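Local coordinates for L-isoleucine-4-hydroxylase (Bacillus thuringiensis, PDB 6LNH), which catalyses the iron- and 2-oxoglutarate-dependent hydroxylation of L-isoleucine to (4S)-4-hydroxy-L-isoleucine, and also oxidises several related amino acids, at residues C[49-54]-C[117-122]; C[71-76]-C[110-115]; C[127-132]-C[176-181]; C[148-153]-C[240-245]. One frame throughout, in Å; residues are numbered along the deposited sequence.

Contact 1: residues C[49-54]-C[117-122]; sequences LTQAQL and LCNPLI
Asn119, Leu121 and Ala52 bury most of the surface where helix 44-54 meets the start of helix 120-134. Asn119 is the N-cap of the second helix: its OD1 accepts from Leu121 N at 2.8 Å, with the donor in the carbonyl plane. With CG anti to the backbone N (chi1 179°), the amide turns its other end to the neighbouring helix, where ND2 lies 3.8 Å from Ala52 N, a packing contact, and donates to Leu48 O. One flat group thus caps its own helix and ties it to helix 44-54. Gln51 adds a looser touch, its OE1 4.0 Å from Asn119 ND2 and the two amide planes 62° apart.

Leu121 works through one methyl. CD2 reaches over the backbone of Leu49, 3.6 Å from Leu49 N, and also meets Leu49 CB at 3.9 Å, as the two leucine side chains cross obliquely. Beside it, Ile122 CD1 comes to 4.2 Å from Ala52 CB. Both the cap and the leucine pair are buried. Phe116 of helix 114-117 covers Ala52 and Ile122, Pro211 and Leu212 pack on Leu49, and Met182 of strand 176-184 lies against Ala52.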
loop_
_atom_site.group_PDB
_atom_site.type_symbol
_atom_site.label_atom_id
_atom_site.label_comp_id
_atom_site.label_asym_id
_atom_site.label_seq_id
_atom_site.Cartn_x
_atom_site.Cartn_y
_atom_site.Cartn_z
ATOM N N LEU C 49 12.671 7.829 18.928
ATOM C CA LEU C 49 11.667 6.923 18.379
ATOM C C LEU C 49 12.264 5.563 18.025
ATOM O O LEU C 49 11.675 4.522 18.338
ATOM C CB LEU C 49 11.024 7.567 17.153
ATOM C CG LEU C 49 9.932 6.785 16.429
ATOM C CD1 LEU C 49 8.768 6.509 17.367
ATOM C CD2 LEU C 49 9.467 7.555 15.205
ATOM N N THR C 50 13.437 5.549 17.383
ATOM C CA THR C 50 14.058 4.280 17.004
ATOM C C THR C 50 14.352 3.416 18.226
ATOM O O THR C 50 14.142 2.198 18.197
ATOM C CB THR C 50 15.333 4.530 16.196
ATOM O OG1 THR C 50 14.996 5.176 14.962
ATOM C CG2 THR C 50 16.040 3.216 15.884
ATOM N N GLN C 51 14.834 4.028 19.313
ATOM C CA GLN C 51 15.108 3.258 20.524
ATOM C C GLN C 51 13.823 2.716 21.131
ATOM O O GLN C 51 13.777 1.563 21.578
ATOM C CB GLN C 51 15.827 4.117 21.564
ATOM C CG GLN C 51 17.047 4.871 21.092
ATOM C CD GLN C 51 17.640 5.718 22.206
ATOM O OE1 GLN C 51 17.162 5.690 23.343
ATOM N NE2 GLN C 51 18.681 6.475 21.885
ATOM N N ALA C 52 12.774 3.543 21.174
ATOM C CA ALA C 52 11.485 3.082 21.678
ATOM C C ALA C 52 10.922 1.967 20.808
ATOM O O ALA C 52 10.362 0.992 21.322
ATOM C CB ALA C 52 10.507 4.253 21.761
ATOM N N GLN C 53 11.067 2.091 19.487
ATOM C CA GLN C 53 10.526 1.074 18.591
ATOM C C GLN C 53 11.249 -0.250 18.773
ATOM O O GLN C 53 10.629 -1.318 18.713
ATOM C CB GLN C 53 10.642 1.535 17.138
ATOM C CG GLN C 53 9.629 2.579 16.708
ATOM C CD GLN C 53 9.915 3.101 15.314
ATOM O OE1 GLN C 53 11.040 2.998 14.827
ATOM N NE2 GLN C 53 8.900 3.654 14.663
ATOM N N LEU C 54 12.560 -0.198 19.010
ATOM C CA LEU C 54 13.341 -1.419 19.139
ATOM C C LEU C 54 13.035 -2.157 20.433
ATOM O O LEU C 54 13.297 -3.362 20.522
ATOM C CB LEU C 54 14.833 -1.097 19.060
ATOM C CG LEU C 54 15.390 -0.826 17.662
ATOM C CD1 LEU C 54 16.853 -0.394 17.722
ATOM C CD2 LEU C 54 15.223 -2.047 16.779
ATOM N N LEU C 117 10.780 3.813 29.749
ATOM C CA LEU C 117 9.995 4.796 30.491
ATOM C C LEU C 117 10.728 6.124 30.639
ATOM O O LEU C 117 10.087 7.181 30.669
ATOM C CB LEU C 117 9.650 4.250 31.879
ATOM C CG LEU C 117 8.626 3.127 32.038
ATOM C CD1 LEU C 117 8.653 2.617 33.470
ATOM C CD2 LEU C 117 7.236 3.610 31.668
ATOM N N CYS C 118 12.055 6.102 30.732
ATOM C CA CYS C 118 12.828 7.334 30.812
ATOM C C CYS C 118 13.232 7.889 29.450
ATOM O O CYS C 118 13.831 8.968 29.397
ATOM C CB CYS C 118 14.062 7.137 31.702
ATOM S SG CYS C 118 15.295 5.991 31.072
ATOM N N ASN C 119 12.947 7.178 28.361
ATOM C CA ASN C 119 13.178 7.718 27.030
ATOM C C ASN C 119 12.480 9.071 26.924
ATOM O O ASN C 119 11.246 9.134 27.038
ATOM C CB ASN C 119 12.662 6.750 25.964
ATOM C CG ASN C 119 12.848 7.264 24.536
ATOM O OD1 ASN C 119 12.641 8.440 24.238
ATOM N ND2 ASN C 119 13.235 6.362 23.642
ATOM N N PRO C 120 13.222 10.165 26.724
ATOM C CA PRO C 120 12.601 11.501 26.732
ATOM C C PRO C 120 11.399 11.643 25.816
ATOM O O PRO C 120 10.512 12.456 26.105
ATOM C CB PRO C 120 13.757 12.411 26.294
ATOM C CG PRO C 120 14.971 11.700 26.797
ATOM C CD PRO C 120 14.682 10.246 26.532
ATOM N N LEU C 121 11.337 10.888 24.718
ATOM C CA LEU C 121 10.170 10.969 23.846
ATOM C C LEU C 121 8.944 10.353 24.514
ATOM O O LEU C 121 7.846 10.916 24.446
ATOM C CB LEU C 121 10.464 10.285 22.511
ATOM C CG LEU C 121 9.296 10.111 21.541
ATOM C CD1 LEU C 121 8.805 11.457 21.033
ATOM C CD2 LEU C 121 9.706 9.218 20.385
ATOM N N ILE C 122 9.117 9.199 25.165
ATOM C CA ILE C 122 8.021 8.575 25.904
ATOM C C ILE C 122 7.548 9.472 27.042
ATOM O O ILE C 122 6.341 9.626 27.267
ATOM C CB ILE C 122 8.445 7.186 26.417
ATOM C CG1 ILE C 122 8.773 6.267 25.238
ATOM C CG2 ILE C 122 7.354 6.581 27.290
ATOM C CD1 ILE C 122 7.717 6.273 24.144
#

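Contact 2: residues C[71-76]-C[110-115]; sequences SYSRYI and NSINDS
A loop docks on a strand here: Ser71, Tyr72 and Ser73 of strand 68-77 receive residues 110-112, the connection that leads into helix 114-117. Strand 68-77 lies next to the outermost strand 84-86 in the main antiparallel sheet of the cupin-type fold. Two hydrogen bonds pin the loop. Tyr72 N donates to Asn110 O at 2.9 Å, and two residues further along the loop Ile112 N donates to Ser73 OG at 3.0 Å with an N-H...O angle of 155°. In the second bond the acceptor is a side-chain hydroxyl rather than a backbone carbonyl. Ser73 OG stands anti to its own carbonyl carbon (chi1 -68°), which brings it to the loop, and it also gives a weak bond to Tyr72 O. That carbonyl faces Ser111 CA as well, in a nearly straight CA-H...O contact of 3.3 Å.

Ile112 supplies the apolar part. Its CG1 lies 3.8 Å from Ser71 CB, while CD1 reaches on along the strand to 3.8 Å from Ser73 N. A water also joins the segments, 2.9 Å from Ser71 OG, and donates weakly to Ser111 O.

Strand 145-156 pairs with the same strand through backbone bonds of Ser71 with Gln151 and Ser73 with Leu149. Ile112 packs on Leu149 and Gln151 of that strand and on Leu117 of helix 114-117, so its side chain bridges the two strands before the short helix begins.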
loop_
_atom_site.group_PDB
_atom_site.type_symbol
_atom_site.label_atom_id
_atom_site.label_comp_id
_atom_site.label_asym_id
_atom_site.label_seq_id
_atom_site.Cartn_x
_atom_site.Cartn_y
_atom_site.Cartn_z
ATOM N N SER C 71 3.315 -5.363 28.013
ATOM C CA SER C 71 3.935 -4.959 29.264
ATOM C C SER C 71 3.117 -3.809 29.826
ATOM O O SER C 71 2.492 -3.055 29.076
ATOM C CB SER C 71 5.395 -4.525 29.077
ATOM O OG SER C 71 6.241 -5.639 28.864
ATOM N N TYR C 72 3.107 -3.685 31.150
ATOM C CA TYR C 72 2.268 -2.688 31.793
ATOM C C TYR C 72 3.011 -2.052 32.958
ATOM O O TYR C 72 3.681 -2.741 33.732
ATOM C CB TYR C 72 0.955 -3.332 32.264
ATOM C CG TYR C 72 0.070 -2.486 33.155
ATOM C CD1 TYR C 72 -0.440 -1.273 32.716
ATOM C CD2 TYR C 72 -0.298 -2.931 34.420
ATOM C CE1 TYR C 72 -1.270 -0.512 33.523
ATOM C CE2 TYR C 72 -1.125 -2.179 35.233
ATOM C CZ TYR C 72 -1.607 -0.970 34.780
ATOM O OH TYR C 72 -2.432 -0.218 35.587
ATOM N N SER C 73 2.880 -0.733 33.068
ATOM C CA SER C 73 3.354 0.017 34.221
ATOM C C SER C 73 2.441 1.221 34.384
ATOM O O SER C 73 1.786 1.657 33.434
ATOM C CB SER C 73 4.815 0.457 34.057
ATOM O OG SER C 73 5.692 -0.657 34.089
ATOM N N ARG C 74 2.402 1.760 35.598
ATOM C CA ARG C 74 1.490 2.851 35.899
ATOM C C ARG C 74 2.134 3.830 36.868
ATOM O O ARG C 74 3.003 3.466 37.665
ATOM C CB ARG C 74 0.166 2.333 36.480
ATOM C CG ARG C 74 0.325 1.409 37.671
ATOM C CD ARG C 74 -1.016 1.159 38.337
ATOM N NE ARG C 74 -0.895 0.338 39.536
ATOM C CZ ARG C 74 -1.313 -0.921 39.621
ATOM N NH1 ARG C 74 -1.891 -1.504 38.581
ATOM N NH2 ARG C 74 -1.164 -1.593 40.754
ATOM N N TYR C 75 1.689 5.079 36.789
ATOM C CA TYR C 75 2.061 6.122 37.729
ATOM C C TYR C 75 0.860 6.453 38.604
ATOM O O TYR C 75 -0.293 6.286 38.195
ATOM C CB TYR C 75 2.534 7.385 37.004
ATOM C CG TYR C 75 3.812 7.206 36.216
ATOM C CD1 TYR C 75 5.051 7.303 36.835
ATOM C CD2 TYR C 75 3.780 6.945 34.853
ATOM C CE1 TYR C 75 6.223 7.143 36.120
ATOM C CE2 TYR C 75 4.947 6.783 34.128
ATOM C CZ TYR C 75 6.165 6.884 34.767
ATOM O OH TYR C 75 7.328 6.723 34.050
ATOM N N ILE C 76 1.136 6.929 39.814
ATOM C CA ILE C 76 0.106 7.394 40.736
ATOM C C ILE C 76 0.273 8.893 40.916
ATOM O O ILE C 76 1.378 9.373 41.194
ATOM C CB ILE C 76 0.185 6.670 42.092
ATOM C CG1 ILE C 76 0.163 5.154 41.902
ATOM C CG2 ILE C 76 -0.955 7.113 43.000
ATOM C CD1 ILE C 76 0.575 4.379 43.140
ATOM N N ASN C 110 4.338 -8.333 32.839
ATOM C CA ASN C 110 5.736 -7.833 32.879
ATOM C C ASN C 110 5.695 -6.304 32.920
ATOM O O ASN C 110 4.803 -5.720 32.284
ATOM C CB ASN C 110 6.557 -8.330 31.689
ATOM C CG ASN C 110 7.022 -9.760 31.852
ATOM O OD1 ASN C 110 7.335 -10.192 32.956
ATOM N ND2 ASN C 110 7.068 -10.501 30.759
ATOM N N SER C 111 6.626 -5.686 33.644
ATOM C CA SER C 111 6.645 -4.206 33.751
ATOM C C SER C 111 7.436 -3.642 32.568
ATOM O O SER C 111 8.283 -4.367 32.027
ATOM C CB SER C 111 7.227 -3.766 35.063
ATOM O OG SER C 111 8.354 -4.556 35.400
ATOM N N ILE C 112 7.148 -2.401 32.176
ATOM C CA ILE C 112 7.869 -1.787 31.071
ATOM C C ILE C 112 9.300 -1.500 31.502
ATOM O O ILE C 112 9.550 -1.047 32.627
ATOM C CB ILE C 112 7.150 -0.506 30.615
ATOM C CG1 ILE C 112 5.753 -0.848 30.087
ATOM C CG2 ILE C 112 7.955 0.220 29.550
ATOM C CD1 ILE C 112 4.836 0.348 29.969
ATOM N N ASN C 113 10.251 -1.775 30.608
ATOM C CA ASN C 113 11.658 -1.539 30.905
ATOM C C ASN C 113 11.902 -0.080 31.276
ATOM O O ASN C 113 11.302 0.835 30.704
ATOM C CB ASN C 113 12.524 -1.941 29.710
ATOM C CG ASN C 113 12.531 -3.440 29.481
ATOM O OD1 ASN C 113 12.318 -4.216 30.413
ATOM N ND2 ASN C 113 12.781 -3.857 28.243
ATOM N N ASP C 114 12.793 0.128 32.249
ATOM C CA ASP C 114 13.130 1.479 32.691
ATOM C C ASP C 114 13.665 2.337 31.548
ATOM O O ASP C 114 13.370 3.536 31.475
ATOM C CB ASP C 114 14.145 1.414 33.830
ATOM C CG ASP C 114 13.510 1.046 35.153
ATOM O OD1 ASP C 114 12.408 1.558 35.451
ATOM O OD2 ASP C 114 14.109 0.237 35.890
ATOM N N SER C 115 14.455 1.746 30.646
ATOM C CA SER C 115 15.020 2.519 29.541
ATOM C C SER C 115 13.941 3.066 28.615
ATOM O O SER C 115 14.119 4.133 28.018
ATOM C CB SER C 115 16.008 1.658 28.755
ATOM O OG SER C 115 15.431 0.408 28.423
HETATM O O HOH W 1 9.126 -5.466 29.010
#

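Contact 3: residues C[127-132]-C[176-181]; sequences RFDTEF and VVFLHL
Asp129 and His180 both turn CG anti to their carbonyl carbons (chi1 -64° and -51°), which points carboxylate and imidazole at each other where helix 120-134 packs on strand 176-184. The two segments run roughly antiparallel, with axes 9.9 Å apart, and the helix packs on the main sheet of the double-stranded beta-helix (cupin) fold of 2-oxoglutarate oxygenases. His180 NE2 donates to Asp129 OD2 at 2.6 Å, meeting the syn side of the carboxylate. Ring and carboxylate planes are nearly parallel, but each group lies a little out of the other's plane, and the bond is somewhat bent. The other ring nitrogen, ND1, is bonded to Thr214 OG1 of the adjacent strand 214-218; with both nitrogens of the buried imidazole bonded, its rotation would be fixed. A His-carboxylate bond in buried surroundings may have some ionic character.

The same aspartate lies on Phe178. Its carboxylate stacks over one face of the phenyl ring, nearly parallel to it and with CG displaced toward the rim, and CB sits 3.7 Å from the ring centroid, almost on the normal, as a CH-pi contact. Phe132, one turn further along, offers its face to the edge of Phe178 in an offset edge-to-face pair with planes at 88°. Phe178 has more surface buried here than any other residue of the contact. Val216 and the helix 19-29 residues Lys22 and Val23 extend this packing beyond the two rings. Within the aromatic pair, Phe178 CZ comes 3.7 Å from Phe132 CD1.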
loop_
_atom_site.group_PDB
_atom_site.type_symbol
_atom_site.label_atom_id
_atom_site.label_comp_id
_atom_site.label_asym_id
_atom_site.label_seq_id
_atom_site.Cartn_x
_atom_site.Cartn_y
_atom_site.Cartn_z
ATOM N N ARG C 127 3.516 13.157 29.318
ATOM C CA ARG C 127 3.221 14.482 29.852
ATOM C C ARG C 127 2.213 15.224 28.981
ATOM O O ARG C 127 1.358 15.954 29.496
ATOM C CB ARG C 127 4.509 15.285 30.020
ATOM C CG ARG C 127 5.332 14.858 31.239
ATOM C CD ARG C 127 4.444 14.513 32.440
ATOM N NE ARG C 127 4.922 13.339 33.169
ATOM C CZ ARG C 127 4.229 12.707 34.113
ATOM N NH1 ARG C 127 3.021 13.136 34.450
ATOM N NH2 ARG C 127 4.743 11.645 34.721
ATOM N N PHE C 128 2.308 15.073 27.656
ATOM C CA PHE C 128 1.283 15.651 26.791
ATOM C C PHE C 128 -0.080 15.035 27.083
ATOM O O PHE C 128 -1.085 15.747 27.201
ATOM C CB PHE C 128 1.638 15.468 25.317
ATOM C CG PHE C 128 0.518 15.852 24.396
ATOM C CD1 PHE C 128 0.346 17.172 24.016
ATOM C CD2 PHE C 128 -0.388 14.905 23.938
ATOM C CE1 PHE C 128 -0.696 17.543 23.188
ATOM C CE2 PHE C 128 -1.435 15.268 23.110
ATOM C CZ PHE C 128 -1.589 16.590 22.735
ATOM N N ASP C 129 -0.134 13.703 27.185
ATOM C CA ASP C 129 -1.406 13.031 27.433
ATOM C C ASP C 129 -1.990 13.462 28.769
ATOM O O ASP C 129 -3.199 13.696 28.883
ATOM C CB ASP C 129 -1.218 11.513 27.407
ATOM C CG ASP C 129 -0.777 10.998 26.053
ATOM O OD1 ASP C 129 -0.777 11.785 25.084
ATOM O OD2 ASP C 129 -0.434 9.801 25.960
ATOM N N THR C 130 -1.139 13.580 29.789
ATOM C CA THR C 130 -1.604 13.994 31.109
ATOM C C THR C 130 -2.164 15.408 31.074
ATOM O O THR C 130 -3.216 15.683 31.664
ATOM C CB THR C 130 -0.465 13.882 32.121
ATOM O OG1 THR C 130 0.039 12.541 32.124
ATOM C CG2 THR C 130 -0.958 14.217 33.510
ATOM N N GLU C 131 -1.474 16.321 30.386
ATOM C CA GLU C 131 -1.937 17.702 30.321
ATOM C C GLU C 131 -3.245 17.808 29.547
ATOM O O GLU C 131 -4.099 18.644 29.866
ATOM C CB GLU C 131 -0.858 18.572 29.673
ATOM C CG GLU C 131 -1.281 19.999 29.349
ATOM C CD GLU C 131 -0.145 20.809 28.746
ATOM O OE1 GLU C 131 1.011 20.640 29.192
ATOM O OE2 GLU C 131 -0.403 21.616 27.825
ATOM N N PHE C 132 -3.431 16.948 28.540
ATOM C CA PHE C 132 -4.697 16.905 27.816
ATOM C C PHE C 132 -5.801 16.318 28.684
ATOM O O PHE C 132 -6.916 16.850 28.725
ATOM C CB PHE C 132 -4.515 16.099 26.522
ATOM C CG PHE C 132 -5.750 16.029 25.637
ATOM C CD1 PHE C 132 -6.921 15.406 26.057
ATOM C CD2 PHE C 132 -5.719 16.570 24.365
ATOM C CE1 PHE C 132 -8.029 15.349 25.240
ATOM C CE2 PHE C 132 -6.826 16.510 23.538
ATOM C CZ PHE C 132 -7.983 15.898 23.978
ATOM N N VAL C 176 -10.513 7.984 29.866
ATOM C CA VAL C 176 -9.710 8.605 28.816
ATOM C C VAL C 176 -8.551 7.678 28.481
ATOM O O VAL C 176 -7.787 7.286 29.370
ATOM C CB VAL C 176 -9.182 9.995 29.225
ATOM C CG1 VAL C 176 -8.388 10.616 28.081
ATOM C CG2 VAL C 176 -10.322 10.915 29.636
ATOM N N VAL C 177 -8.418 7.336 27.199
ATOM C CA VAL C 177 -7.381 6.430 26.720
ATOM C C VAL C 177 -6.701 7.059 25.511
ATOM O O VAL C 177 -7.377 7.528 24.590
ATOM C CB VAL C 177 -7.960 5.046 26.360
ATOM C CG1 VAL C 177 -6.945 4.220 25.577
ATOM C CG2 VAL C 177 -8.395 4.310 27.616
ATOM N N PHE C 178 -5.368 7.064 25.515
ATOM C CA PHE C 178 -4.571 7.527 24.385
ATOM C C PHE C 178 -3.969 6.319 23.674
ATOM O O PHE C 178 -3.277 5.509 24.302
ATOM C CB PHE C 178 -3.462 8.476 24.843
ATOM C CG PHE C 178 -3.946 9.845 25.229
ATOM C CD1 PHE C 178 -4.602 10.057 26.430
ATOM C CD2 PHE C 178 -3.725 10.927 24.394
ATOM C CE1 PHE C 178 -5.041 11.322 26.784
ATOM C CE2 PHE C 178 -4.162 12.193 24.741
ATOM C CZ PHE C 178 -4.823 12.390 25.937
ATOM N N LEU C 179 -4.228 6.204 22.373
ATOM C CA LEU C 179 -3.648 5.166 21.525
ATOM C C LEU C 179 -2.577 5.806 20.647
ATOM O O LEU C 179 -2.890 6.625 19.777
ATOM C CB LEU C 179 -4.736 4.498 20.682
ATOM C CG LEU C 179 -4.330 3.419 19.677
ATOM C CD1 LEU C 179 -3.597 2.314 20.378
ATOM C CD2 LEU C 179 -5.552 2.865 18.963
ATOM N N HIS C 180 -1.317 5.437 20.872
ATOM C CA HIS C 180 -0.195 5.921 20.076
ATOM C C HIS C 180 0.374 4.763 19.266
ATOM O O HIS C 180 0.845 3.775 19.839
ATOM C CB HIS C 180 0.892 6.536 20.960
ATOM C CG HIS C 180 0.380 7.554 21.931
ATOM N ND1 HIS C 180 0.106 8.855 21.569
ATOM C CD2 HIS C 180 0.098 7.462 23.251
ATOM C CE1 HIS C 180 -0.327 9.521 22.625
ATOM N NE2 HIS C 180 -0.340 8.699 23.659
ATOM N N LEU C 181 0.332 4.886 17.942
ATOM C CA LEU C 181 1.020 3.930 17.085
ATOM C C LEU C 181 2.528 4.114 17.204
ATOM O O LEU C 181 3.043 5.226 17.053
ATOM C CB LEU C 181 0.574 4.102 15.634
ATOM C CG LEU C 181 1.198 3.159 14.606
ATOM C CD1 LEU C 181 0.876 1.708 14.931
ATOM C CD2 LEU C 181 0.725 3.518 13.209
#

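Contact 4: residues C[148-153]-C[240-245]; sequences GLHQVR and ILLVTF
Three antiparallel hydrogen-bonded pairs, Gly148 with Thr244, His150 with Leu242 and Val152 with Ile240, satisfy all six of their backbone N-H groups across the contact. Gly148 N gives to Thr244 O, and Gly148 O takes the return bond from Thr244 N. His150 N to Leu242 O and Leu242 N to His150 O are both 2.8 Å, with donors in the carbonyl planes. At the far end Ile240 N meets Val152 O at 2.7 Å, while Ile240 O also accepts from Tyr56 OH.

These are central strands of the main sheet in the double-stranded beta-helix. The backbone groups of Leu149 and Gln151 turn outward to serve strand 68-77, and those of Val243 and Leu241 bond to Phe178 and His180. Gln151 NE2 is taken by Asp55 OD2.

His150, Leu242 and Thr244 share the face toward the iron, with the side chain of Leu242 about 6 Å from the iron ion. His150 CB packs 3.7 Å from Leu242 CB, and Tyr72 stacks on the imidazole. A water bridges His150 NE2, at a doubtfully short distance, and Thr244 OG1, at 2.7 Å. Thr244 OG1 sits between its backbone N and carbonyl carbon (chi1 73°), lying over Gly148, 3.6 Å from Gly148 CA.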
loop_
_atom_site.group_PDB
_atom_site.type_symbol
_atom_site.label_atom_id
_atom_site.label_comp_id
_atom_site.label_asym_id
_atom_site.label_seq_id
_atom_site.Cartn_x
_atom_site.Cartn_y
_atom_site.Cartn_z
ATOM N N GLY C 148 -2.003 4.781 33.445
ATOM C CA GLY C 148 -1.524 3.488 32.987
ATOM C C GLY C 148 -0.841 3.558 31.630
ATOM O O GLY C 148 -1.264 4.294 30.741
ATOM N N LEU C 149 0.226 2.778 31.488
ATOM C CA LEU C 149 0.992 2.690 30.251
ATOM C C LEU C 149 0.999 1.240 29.795
ATOM O O LEU C 149 1.488 0.362 30.514
ATOM C CB LEU C 149 2.421 3.201 30.444
ATOM C CG LEU C 149 2.641 4.709 30.300
ATOM C CD1 LEU C 149 2.148 5.446 31.536
ATOM C CD2 LEU C 149 4.108 5.007 30.039
ATOM N N HIS C 150 0.469 0.990 28.600
ATOM C CA HIS C 150 0.408 -0.352 28.037
ATOM C C HIS C 150 1.245 -0.402 26.771
ATOM O O HIS C 150 0.938 0.281 25.788
ATOM C CB HIS C 150 -1.033 -0.762 27.740
ATOM C CG HIS C 150 -1.884 -0.919 28.961
ATOM N ND1 HIS C 150 -2.010 -2.116 29.634
ATOM C CD2 HIS C 150 -2.657 -0.031 29.627
ATOM C CE1 HIS C 150 -2.828 -1.959 30.659
ATOM N NE2 HIS C 150 -3.232 -0.702 30.680
ATOM N N GLN C 151 2.300 -1.206 26.802
ATOM C CA GLN C 151 3.164 -1.452 25.657
ATOM C C GLN C 151 2.715 -2.773 25.042
ATOM O O GLN C 151 2.920 -3.834 25.635
ATOM C CB GLN C 151 4.618 -1.507 26.119
ATOM C CG GLN C 151 5.682 -1.300 25.068
ATOM C CD GLN C 151 7.071 -1.387 25.673
ATOM O OE1 GLN C 151 7.222 -1.725 26.848
ATOM N NE2 GLN C 151 8.089 -1.094 24.876
ATOM N N VAL C 152 2.116 -2.714 23.854
ATOM C CA VAL C 152 1.512 -3.886 23.228
ATOM C C VAL C 152 2.082 -4.064 21.832
ATOM O O VAL C 152 2.143 -3.110 21.048
ATOM C CB VAL C 152 -0.021 -3.778 23.155
ATOM C CG1 VAL C 152 -0.622 -5.096 22.668
ATOM C CG2 VAL C 152 -0.600 -3.396 24.511
ATOM N N ARG C 153 2.505 -5.282 21.527
ATOM C CA ARG C 153 2.881 -5.681 20.177
ATOM C C ARG C 153 1.898 -6.754 19.726
ATOM O O ARG C 153 1.881 -7.860 20.277
ATOM C CB ARG C 153 4.316 -6.201 20.141
ATOM C CG ARG C 153 4.730 -6.856 18.848
ATOM C CD ARG C 153 6.238 -6.965 18.849
ATOM N NE ARG C 153 6.875 -5.867 18.122
ATOM C CZ ARG C 153 7.920 -6.013 17.314
ATOM N NH1 ARG C 153 8.475 -7.206 17.161
ATOM N NH2 ARG C 153 8.433 -4.963 16.690
ATOM N N ILE C 240 2.049 -0.815 19.688
ATOM C CA ILE C 240 1.134 0.189 20.204
ATOM C C ILE C 240 1.593 0.632 21.585
ATOM O O ILE C 240 2.229 -0.127 22.324
ATOM C CB ILE C 240 -0.301 -0.406 20.232
ATOM C CG1 ILE C 240 -0.945 -0.332 18.844
ATOM C CG2 ILE C 240 -1.169 0.170 21.348
ATOM C CD1 ILE C 240 -0.978 1.047 18.262
ATOM N N LEU C 241 1.256 1.873 21.936
ATOM C CA LEU C 241 1.399 2.377 23.295
ATOM C C LEU C 241 0.067 2.968 23.726
ATOM O O LEU C 241 -0.453 3.874 23.065
ATOM C CB LEU C 241 2.505 3.430 23.393
ATOM C CG LEU C 241 2.663 4.034 24.790
ATOM C CD1 LEU C 241 3.226 3.008 25.767
ATOM C CD2 LEU C 241 3.527 5.285 24.754
ATOM N N LEU C 242 -0.476 2.473 24.833
ATOM C CA LEU C 242 -1.690 3.017 25.424
ATOM C C LEU C 242 -1.340 3.789 26.688
ATOM O O LEU C 242 -0.585 3.297 27.531
ATOM C CB LEU C 242 -2.696 1.911 25.753
ATOM C CG LEU C 242 -3.335 1.099 24.626
ATOM C CD1 LEU C 242 -4.004 -0.142 25.200
ATOM C CD2 LEU C 242 -4.345 1.943 23.868
ATOM N N VAL C 243 -1.889 4.994 26.815
ATOM C CA VAL C 243 -1.765 5.799 28.025
ATOM C C VAL C 243 -3.179 6.071 28.519
ATOM O O VAL C 243 -3.929 6.830 27.890
ATOM C CB VAL C 243 -0.990 7.101 27.786
ATOM C CG1 VAL C 243 -0.774 7.828 29.104
ATOM C CG2 VAL C 243 0.346 6.809 27.116
ATOM N N THR C 244 -3.544 5.454 29.640
ATOM C CA THR C 244 -4.894 5.510 30.181
ATOM C C THR C 244 -4.930 6.296 31.485
ATOM O O THR C 244 -3.958 6.317 32.246
ATOM C CB THR C 244 -5.445 4.102 30.416
ATOM O OG1 THR C 244 -4.806 3.523 31.560
ATOM C CG2 THR C 244 -5.188 3.222 29.201
ATOM N N PHE C 245 -6.061 6.959 31.724
ATOM C CA PHE C 245 -6.291 7.732 32.939
ATOM C C PHE C 245 -7.539 7.207 33.637
ATOM O O PHE C 245 -8.640 7.268 33.075
ATOM C CB PHE C 245 -6.415 9.222 32.611
ATOM C CG PHE C 245 -5.182 9.797 31.971
ATOM C CD1 PHE C 245 -4.884 9.539 30.641
ATOM C CD2 PHE C 245 -4.304 10.571 32.708
ATOM C CE1 PHE C 245 -3.744 10.049 30.057
ATOM C CE2 PHE C 245 -3.162 11.086 32.128
ATOM C CZ PHE C 245 -2.883 10.824 30.801
HETATM O O HOH W 2 -4.731 0.831 31.938
#

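From the N terminus, helix 44-54 comes first, and contact 1 closes a loop back to it when the chain enters helix 120-134. Contact 2 is nested inside that loop, bringing residues 110-115 onto strand 68-77. Contact 3 opens further along helix 120-134 and closes at strand 176-184; contact 4 opens at strand 145-156 before that closure and ends at strand 236-247, so the two cross. Contacts 2, 4 and 3 meet on one sheet, where strands 68-77, 145-156, 236-247 and 176-184 lie side by side. Leu117 carries contact 1 onto Leu149 of contact 4.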